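Local coordinates for lectin-like protein (Entamoeba histolytica HM-1:IMSS-A, PDB 5ZBT) that probably binds D-mannose through this legume lectin-like domain, one part of a longer ERGIC-53-like membrane protein, at residues 85-90 and 223-228; 116-121 and 143-148. All coordinates share one frame; numbering follows the deposited sequence.

How the interactions relate
Interaction 1 joins two neighbouring strands in one sheet of the lectin sandwich, whereas interaction 2 joins two loops at the end of strands of the other sheet. Their centres lie 26 Å apart, on opposite sides of the chain's centre, with about 16 Å between nearest atoms. Interaction 1 rests on a ladder of backbone hydrogen bonds, with buried aliphatic side chains on one face and an arginine, an asparagine, a glutamine and a lysine on the other; the arginine also bonds to the asparagine of the opposite strand. Interaction 2, farther out and more exposed, has one backbone bond between its loops, a single weak amide-carboxylate bond and aliphatic packing.

Interaction 1: 85-90 and 223-228; sequences KLNIIC and RVQSLH
A beta bulge sets Gln225 and Ser226 together opposite Lys85 where antiparallel strands 80-90 and 220-231 pair. Lys85 N gives its hydrogen to Ser226 O (2.9 Å), and Gln225 N gives its own to Lys85 O (2.8 Å), so two residues of one strand answer one of the other. Gln225 is the extra residue and has helix-like backbone angles. Its side chain therefore emerges on the same face as Ser226: Lys85 CE passes 3.4 Å from Gln225 OE1, Lys85 CB packs on Ser226 OG, and Gln225 CG meets Asn87 CB at 3.7 Å. On the other face Leu86 and Val224, a non-hydrogen-bonded pair, are buried, Leu86 resting on Ile162 and Val224 on Leu84. The two strands are central neighbours in one of the two antiparallel sheets of the legume-lectin sandwich, with strand 56-59 beyond Val224. Near Asn87 a side-chain grip is added to the backbone pairing, which carries on from Ile89 to Ser221. Asn87 N bonds to Arg223 O, and the arginine, bent at CG-CD (chi3 -49°), swings back over its partner. Arg223 NE donates to Asn87 O at 3.1 Å, with that oxygen in the guanidinium plane but the nitrogen lifted above the carbonyl plane. Arg223 NH2 reaches Asn87 OD1 at 2.7 Å, yet it comes from above the amide, whose plane is turned 70° from the guanidinium; Asn87 ND2 is almost as near, so the shape of this second bond is doubtful. Ile89 CG1 lies against one guanidinium face, off toward the rim, 3.5 Å from Arg223 CZ. Arg223 also makes a cation-pi contact with Tyr55.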
loop_
_atom_site.group_PDB
_atom_site.type_symbol
_atom_site.label_atom_id
_atom_site.label_comp_id
_atom_site.label_asym_id
_atom_site.label_seq_id
_atom_site.Cartn_x
_atom_site.Cartn_y
_atom_site.Cartn_z
ATOM N N LYS A 85 7.115 -3.696 3.906
ATOM C CA LYS A 85 8.213 -4.378 3.249
ATOM C C LYS A 85 7.673 -5.327 2.179
ATOM O O LYS A 85 6.818 -6.175 2.454
ATOM C CB LYS A 85 9.056 -5.121 4.280
ATOM C CG LYS A 85 10.358 -5.672 3.728
ATOM C CD LYS A 85 11.262 -6.172 4.838
ATOM C CE LYS A 85 12.425 -6.925 4.244
ATOM N NZ LYS A 85 13.525 -7.108 5.225
ATOM N N LEU A 86 8.194 -5.185 0.968
ATOM C CA LEU A 86 7.693 -5.833 -0.238
ATOM C C LEU A 86 8.449 -7.117 -0.549
ATOM O O LEU A 86 9.660 -7.213 -0.339
ATOM C CB LEU A 86 7.831 -4.892 -1.435
ATOM C CG LEU A 86 6.760 -3.857 -1.770
ATOM C CD1 LEU A 86 6.152 -3.277 -0.538
ATOM C CD2 LEU A 86 7.409 -2.764 -2.588
ATOM N N ASN A 87 7.720 -8.098 -1.093
ATOM C CA ASN A 87 8.299 -9.337 -1.636
ATOM C C ASN A 87 7.527 -9.648 -2.923
ATOM O O ASN A 87 6.511 -10.351 -2.895
ATOM C CB ASN A 87 8.202 -10.469 -0.616
ATOM C CG ASN A 87 8.940 -11.734 -1.049
ATOM O OD1 ASN A 87 9.524 -11.796 -2.127
ATOM N ND2 ASN A 87 8.906 -12.753 -0.196
ATOM N N ILE A 88 7.987 -9.095 -4.046
ATOM C CA ILE A 88 7.270 -9.172 -5.321
ATOM C C ILE A 88 8.047 -10.080 -6.275
ATOM O O ILE A 88 9.251 -9.891 -6.479
ATOM C CB ILE A 88 7.057 -7.773 -5.933
ATOM C CG1 ILE A 88 6.229 -6.885 -5.003
ATOM C CG2 ILE A 88 6.339 -7.857 -7.279
ATOM C CD1 ILE A 88 6.265 -5.416 -5.408
ATOM N N ILE A 89 7.363 -11.059 -6.862
ATOM C CA ILE A 89 7.984 -12.042 -7.750
ATOM C C ILE A 89 7.477 -11.822 -9.167
ATOM O O ILE A 89 6.262 -11.783 -9.398
ATOM C CB ILE A 89 7.703 -13.487 -7.299
ATOM C CG1 ILE A 89 8.205 -13.719 -5.874
ATOM C CG2 ILE A 89 8.372 -14.468 -8.239
ATOM C CD1 ILE A 89 9.623 -13.234 -5.664
ATOM N N CYS A 90 8.408 -11.699 -10.116
ATOM C CA CYS A 90 8.089 -11.568 -11.537
ATOM C C CYS A 90 9.111 -12.344 -12.349
ATOM O O CYS A 90 10.296 -11.990 -12.337
ATOM C CB CYS A 90 8.093 -10.104 -11.976
ATOM S SG CYS A 90 7.367 -8.965 -10.773
ATOM N N ARG A 223 3.369 -9.805 -2.860
ATOM C CA ARG A 223 3.386 -10.357 -1.513
ATOM C C ARG A 223 4.062 -9.346 -0.605
ATOM O O ARG A 223 4.830 -8.489 -1.056
ATOM C CB ARG A 223 4.076 -11.740 -1.487
ATOM C CG ARG A 223 3.799 -12.515 -2.787
ATOM C CD ARG A 223 4.620 -13.687 -3.062
ATOM N NE ARG A 223 6.037 -13.427 -2.916
ATOM C CZ ARG A 223 6.894 -14.408 -2.692
ATOM N NH1 ARG A 223 6.425 -15.646 -2.622
ATOM N NH2 ARG A 223 8.187 -14.162 -2.539
ATOM N N VAL A 224 3.748 -9.438 0.684
ATOM C CA VAL A 224 4.169 -8.448 1.668
ATOM C C VAL A 224 4.867 -9.173 2.815
ATOM O O VAL A 224 4.306 -10.109 3.398
ATOM C CB VAL A 224 2.964 -7.623 2.162
ATOM C CG1 VAL A 224 3.289 -6.894 3.439
ATOM C CG2 VAL A 224 2.551 -6.648 1.081
ATOM N N GLN A 225 6.097 -8.755 3.121
ATOM C CA GLN A 225 6.855 -9.391 4.190
ATOM C C GLN A 225 6.404 -8.937 5.569
ATOM O O GLN A 225 6.347 -9.747 6.498
ATOM C CB GLN A 225 8.338 -9.094 4.031
ATOM C CG GLN A 225 8.987 -9.872 2.939
ATOM C CD GLN A 225 10.175 -10.643 3.443
ATOM O OE1 GLN A 225 11.257 -10.075 3.632
ATOM N NE2 GLN A 225 9.986 -11.951 3.672
ATOM N N SER A 226 6.129 -7.645 5.735
ATOM C CA SER A 226 5.803 -7.103 7.049
ATOM C C SER A 226 5.233 -5.707 6.891
ATOM O O SER A 226 5.445 -5.031 5.878
ATOM C CB SER A 226 7.026 -7.050 7.966
ATOM O OG SER A 226 8.019 -6.236 7.387
ATOM N N LEU A 227 4.518 -5.285 7.925
ATOM C CA LEU A 227 3.997 -3.933 8.023
ATOM C C LEU A 227 4.227 -3.468 9.454
ATOM O O LEU A 227 3.768 -4.119 10.405
ATOM C CB LEU A 227 2.515 -3.892 7.646
ATOM C CG LEU A 227 1.812 -2.546 7.835
ATOM C CD1 LEU A 227 2.373 -1.459 6.893
ATOM C CD2 LEU A 227 0.333 -2.746 7.599
ATOM N N HIS A 228 4.987 -2.382 9.611
ATOM C CA HIS A 228 5.249 -1.790 10.918
ATOM C C HIS A 228 4.595 -0.426 10.961
ATOM O O HIS A 228 4.770 0.379 10.040
ATOM C CB HIS A 228 6.745 -1.608 11.209
ATOM C CG HIS A 228 7.518 -2.880 11.326
ATOM N ND1 HIS A 228 7.830 -3.666 10.235
ATOM C CD2 HIS A 228 8.087 -3.482 12.397
ATOM C CE1 HIS A 228 8.528 -4.715 10.633
ATOM N NE2 HIS A 228 8.698 -4.627 11.940
#

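Interaction 2: 116-121 and 143-148; sequences YNIYKG and GVDILK
Asn117 and Asp145 meet obliquely, their amide and carboxylate planes turned 56° apart. Asn117 ND2 donates to Asp145 OD1 at 2.6 Å, a short but bent bond that counts as weak; Asp145 OD2 lies farther from the same nitrogen at a poor angle. Asp145 OD1 has a second donor, Leu147 N, which reaches its anti side at 3.2 Å from somewhat outside the carboxylate plane. That oxygen is thus shared between the partner loop and its own chain, which would limit rotation of the carboxylate. With chi1 46°, Asn117 CG sits between the backbone N and the carbonyl carbon, and its amide oxygen lies over the centre of the Tyr116 ring while ND2 turns to the aspartate. Leu147 crosses the asparagine at about a right angle, bringing its CD1 to 3.7 Å from Asn117 CB. Ile118 likewise crosses Asp145 almost perpendicularly: Ile118 CG1 lies 3.6 Å from Asp145 CA, and its other branch, CG2, rests near Gly143 O. The CB of Tyr119 points away from 143-148, but its ring comes back toward Ile146; its hydroxyl bonds to Leu139 O and its ring meets Trp101 edge-to-face. Ile146 CG1 approaches the tyrosine obliquely and comes within 3.4 Å of Asn117 O. At the far end Gly143 N donates to Tyr119 O at 2.9 Å. Lys148 N bonds back to Asp145 O, closing a beta turn over Ile146 and Leu147. Asp145 OD1 with Leu147 N makes an Asx turn that shapes the loop after strand 135-142, and the same oxygen receives Asn117 from the loop before strand 122-127, at one end of a sheet of the legume-lectin-like sandwich.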
loop_
_atom_site.group_PDB
_atom_site.type_symbol
_atom_site.label_atom_id
_atom_site.label_comp_id
_atom_site.label_asym_id
_atom_site.label_seq_id
_atom_site.Cartn_x
_atom_site.Cartn_y
_atom_site.Cartn_z
ATOM N N TYR A 116 -12.093 -0.150 -5.516
ATOM C CA TYR A 116 -13.082 0.642 -6.238
ATOM C C TYR A 116 -12.529 2.023 -6.578
ATOM O O TYR A 116 -11.704 2.585 -5.852
ATOM C CB TYR A 116 -14.377 0.777 -5.414
ATOM C CG TYR A 116 -15.587 1.108 -6.269
ATOM C CD1 TYR A 116 -15.965 0.268 -7.317
ATOM C CD2 TYR A 116 -16.321 2.267 -6.063
ATOM C CE1 TYR A 116 -17.047 0.567 -8.123
ATOM C CE2 TYR A 116 -17.418 2.575 -6.862
ATOM C CZ TYR A 116 -17.774 1.723 -7.895
ATOM O OH TYR A 116 -18.860 2.000 -8.708
ATOM N N ASN A 117 -13.012 2.585 -7.680
ATOM C CA ASN A 117 -12.529 3.890 -8.120
ATOM C C ASN A 117 -13.153 5.061 -7.362
ATOM O O ASN A 117 -12.633 6.178 -7.448
ATOM C CB ASN A 117 -12.764 4.058 -9.630
ATOM C CG ASN A 117 -14.164 3.630 -10.057
ATOM O OD1 ASN A 117 -14.563 2.489 -9.852
ATOM N ND2 ASN A 117 -14.911 4.546 -10.641
ATOM N N ILE A 118 -14.231 4.854 -6.619
ATOM C CA ILE A 118 -14.824 5.894 -5.780
ATOM C C ILE A 118 -14.498 5.572 -4.330
ATOM O O ILE A 118 -14.762 4.456 -3.869
ATOM C CB ILE A 118 -16.342 6.000 -5.990
ATOM C CG1 ILE A 118 -16.630 6.378 -7.447
ATOM C CG2 ILE A 118 -16.913 7.016 -5.039
ATOM C CD1 ILE A 118 -18.059 6.222 -7.867
ATOM N N TYR A 119 -13.898 6.536 -3.624
ATOM C CA TYR A 119 -13.470 6.358 -2.236
ATOM C C TYR A 119 -13.198 7.733 -1.638
ATOM O O TYR A 119 -13.056 8.723 -2.360
ATOM C CB TYR A 119 -12.219 5.455 -2.124
ATOM C CG TYR A 119 -10.962 6.031 -2.745
ATOM C CD1 TYR A 119 -10.699 5.873 -4.102
ATOM C CD2 TYR A 119 -10.032 6.726 -1.974
ATOM C CE1 TYR A 119 -9.541 6.406 -4.682
ATOM C CE2 TYR A 119 -8.863 7.254 -2.543
ATOM C CZ TYR A 119 -8.631 7.101 -3.894
ATOM O OH TYR A 119 -7.486 7.638 -4.452
ATOM N N LYS A 120 -13.134 7.795 -0.307
ATOM C CA LYS A 120 -12.773 9.037 0.372
ATOM C C LYS A 120 -11.498 8.798 1.177
ATOM O O LYS A 120 -11.501 8.051 2.158
ATOM C CB LYS A 120 -13.916 9.554 1.244
ATOM C CG LYS A 120 -13.713 10.994 1.717
ATOM C CD LYS A 120 -14.829 11.448 2.676
ATOM C CE LYS A 120 -15.908 12.265 1.931
ATOM N NZ LYS A 120 -17.332 11.872 2.232
ATOM N N GLY A 121 -10.415 9.417 0.762
ATOM C CA GLY A 121 -9.151 9.235 1.438
ATOM C C GLY A 121 -8.006 9.293 0.441
ATOM O O GLY A 121 -8.064 10.024 -0.551
ATOM N N GLY A 143 -14.519 11.244 -2.657
ATOM C CA GLY A 143 -15.756 10.542 -2.952
ATOM C C GLY A 143 -16.289 10.661 -4.371
ATOM O O GLY A 143 -17.495 10.495 -4.589
ATOM N N VAL A 144 -15.435 10.914 -5.359
ATOM C CA VAL A 144 -15.887 11.009 -6.740
ATOM C C VAL A 144 -15.210 9.925 -7.572
ATOM O O VAL A 144 -14.241 9.287 -7.154
ATOM C CB VAL A 144 -15.622 12.398 -7.358
ATOM C CG1 VAL A 144 -16.115 13.508 -6.432
ATOM C CG2 VAL A 144 -14.132 12.560 -7.671
ATOM N N ASP A 145 -15.737 9.740 -8.779
ATOM C CA ASP A 145 -15.177 8.806 -9.750
ATOM C C ASP A 145 -13.941 9.462 -10.354
ATOM O O ASP A 145 -14.015 10.207 -11.332
ATOM C CB ASP A 145 -16.214 8.459 -10.809
ATOM C CG ASP A 145 -15.799 7.291 -11.685
ATOM O OD1 ASP A 145 -14.596 6.939 -11.720
ATOM O OD2 ASP A 145 -16.691 6.719 -12.345
ATOM N N ILE A 146 -12.775 9.175 -9.764
ATOM C CA ILE A 146 -11.535 9.821 -10.192
ATOM C C ILE A 146 -10.976 9.228 -11.470
ATOM O O ILE A 146 -9.895 9.639 -11.912
ATOM C CB ILE A 146 -10.456 9.779 -9.085
ATOM C CG1 ILE A 146 -10.303 8.374 -8.501
ATOM C CG2 ILE A 146 -10.794 10.769 -7.982
ATOM C CD1 ILE A 146 -9.306 7.539 -9.173
ATOM N N LEU A 147 -11.660 8.264 -12.075
ATOM C CA LEU A 147 -11.339 7.871 -13.438
ATOM C C LEU A 147 -12.044 8.747 -14.461
ATOM O O LEU A 147 -11.592 8.826 -15.607
ATOM C CB LEU A 147 -11.700 6.399 -13.669
ATOM C CG LEU A 147 -10.922 5.358 -12.852
ATOM C CD1 LEU A 147 -11.446 3.959 -13.134
ATOM C CD2 LEU A 147 -9.424 5.439 -13.141
ATOM N N LYS A 148 -13.129 9.415 -14.060
ATOM C CA LYS A 148 -13.865 10.340 -14.911
ATOM C C LYS A 148 -13.603 11.798 -14.586
ATOM O O LYS A 148 -13.634 12.634 -15.495
ATOM C CB LYS A 148 -15.379 10.086 -14.805
ATOM C CG LYS A 148 -15.937 9.162 -15.890
ATOM C CD LYS A 148 -17.307 8.602 -15.532
ATOM C CE LYS A 148 -18.287 9.710 -15.189
ATOM N NZ LYS A 148 -19.692 9.333 -15.522
#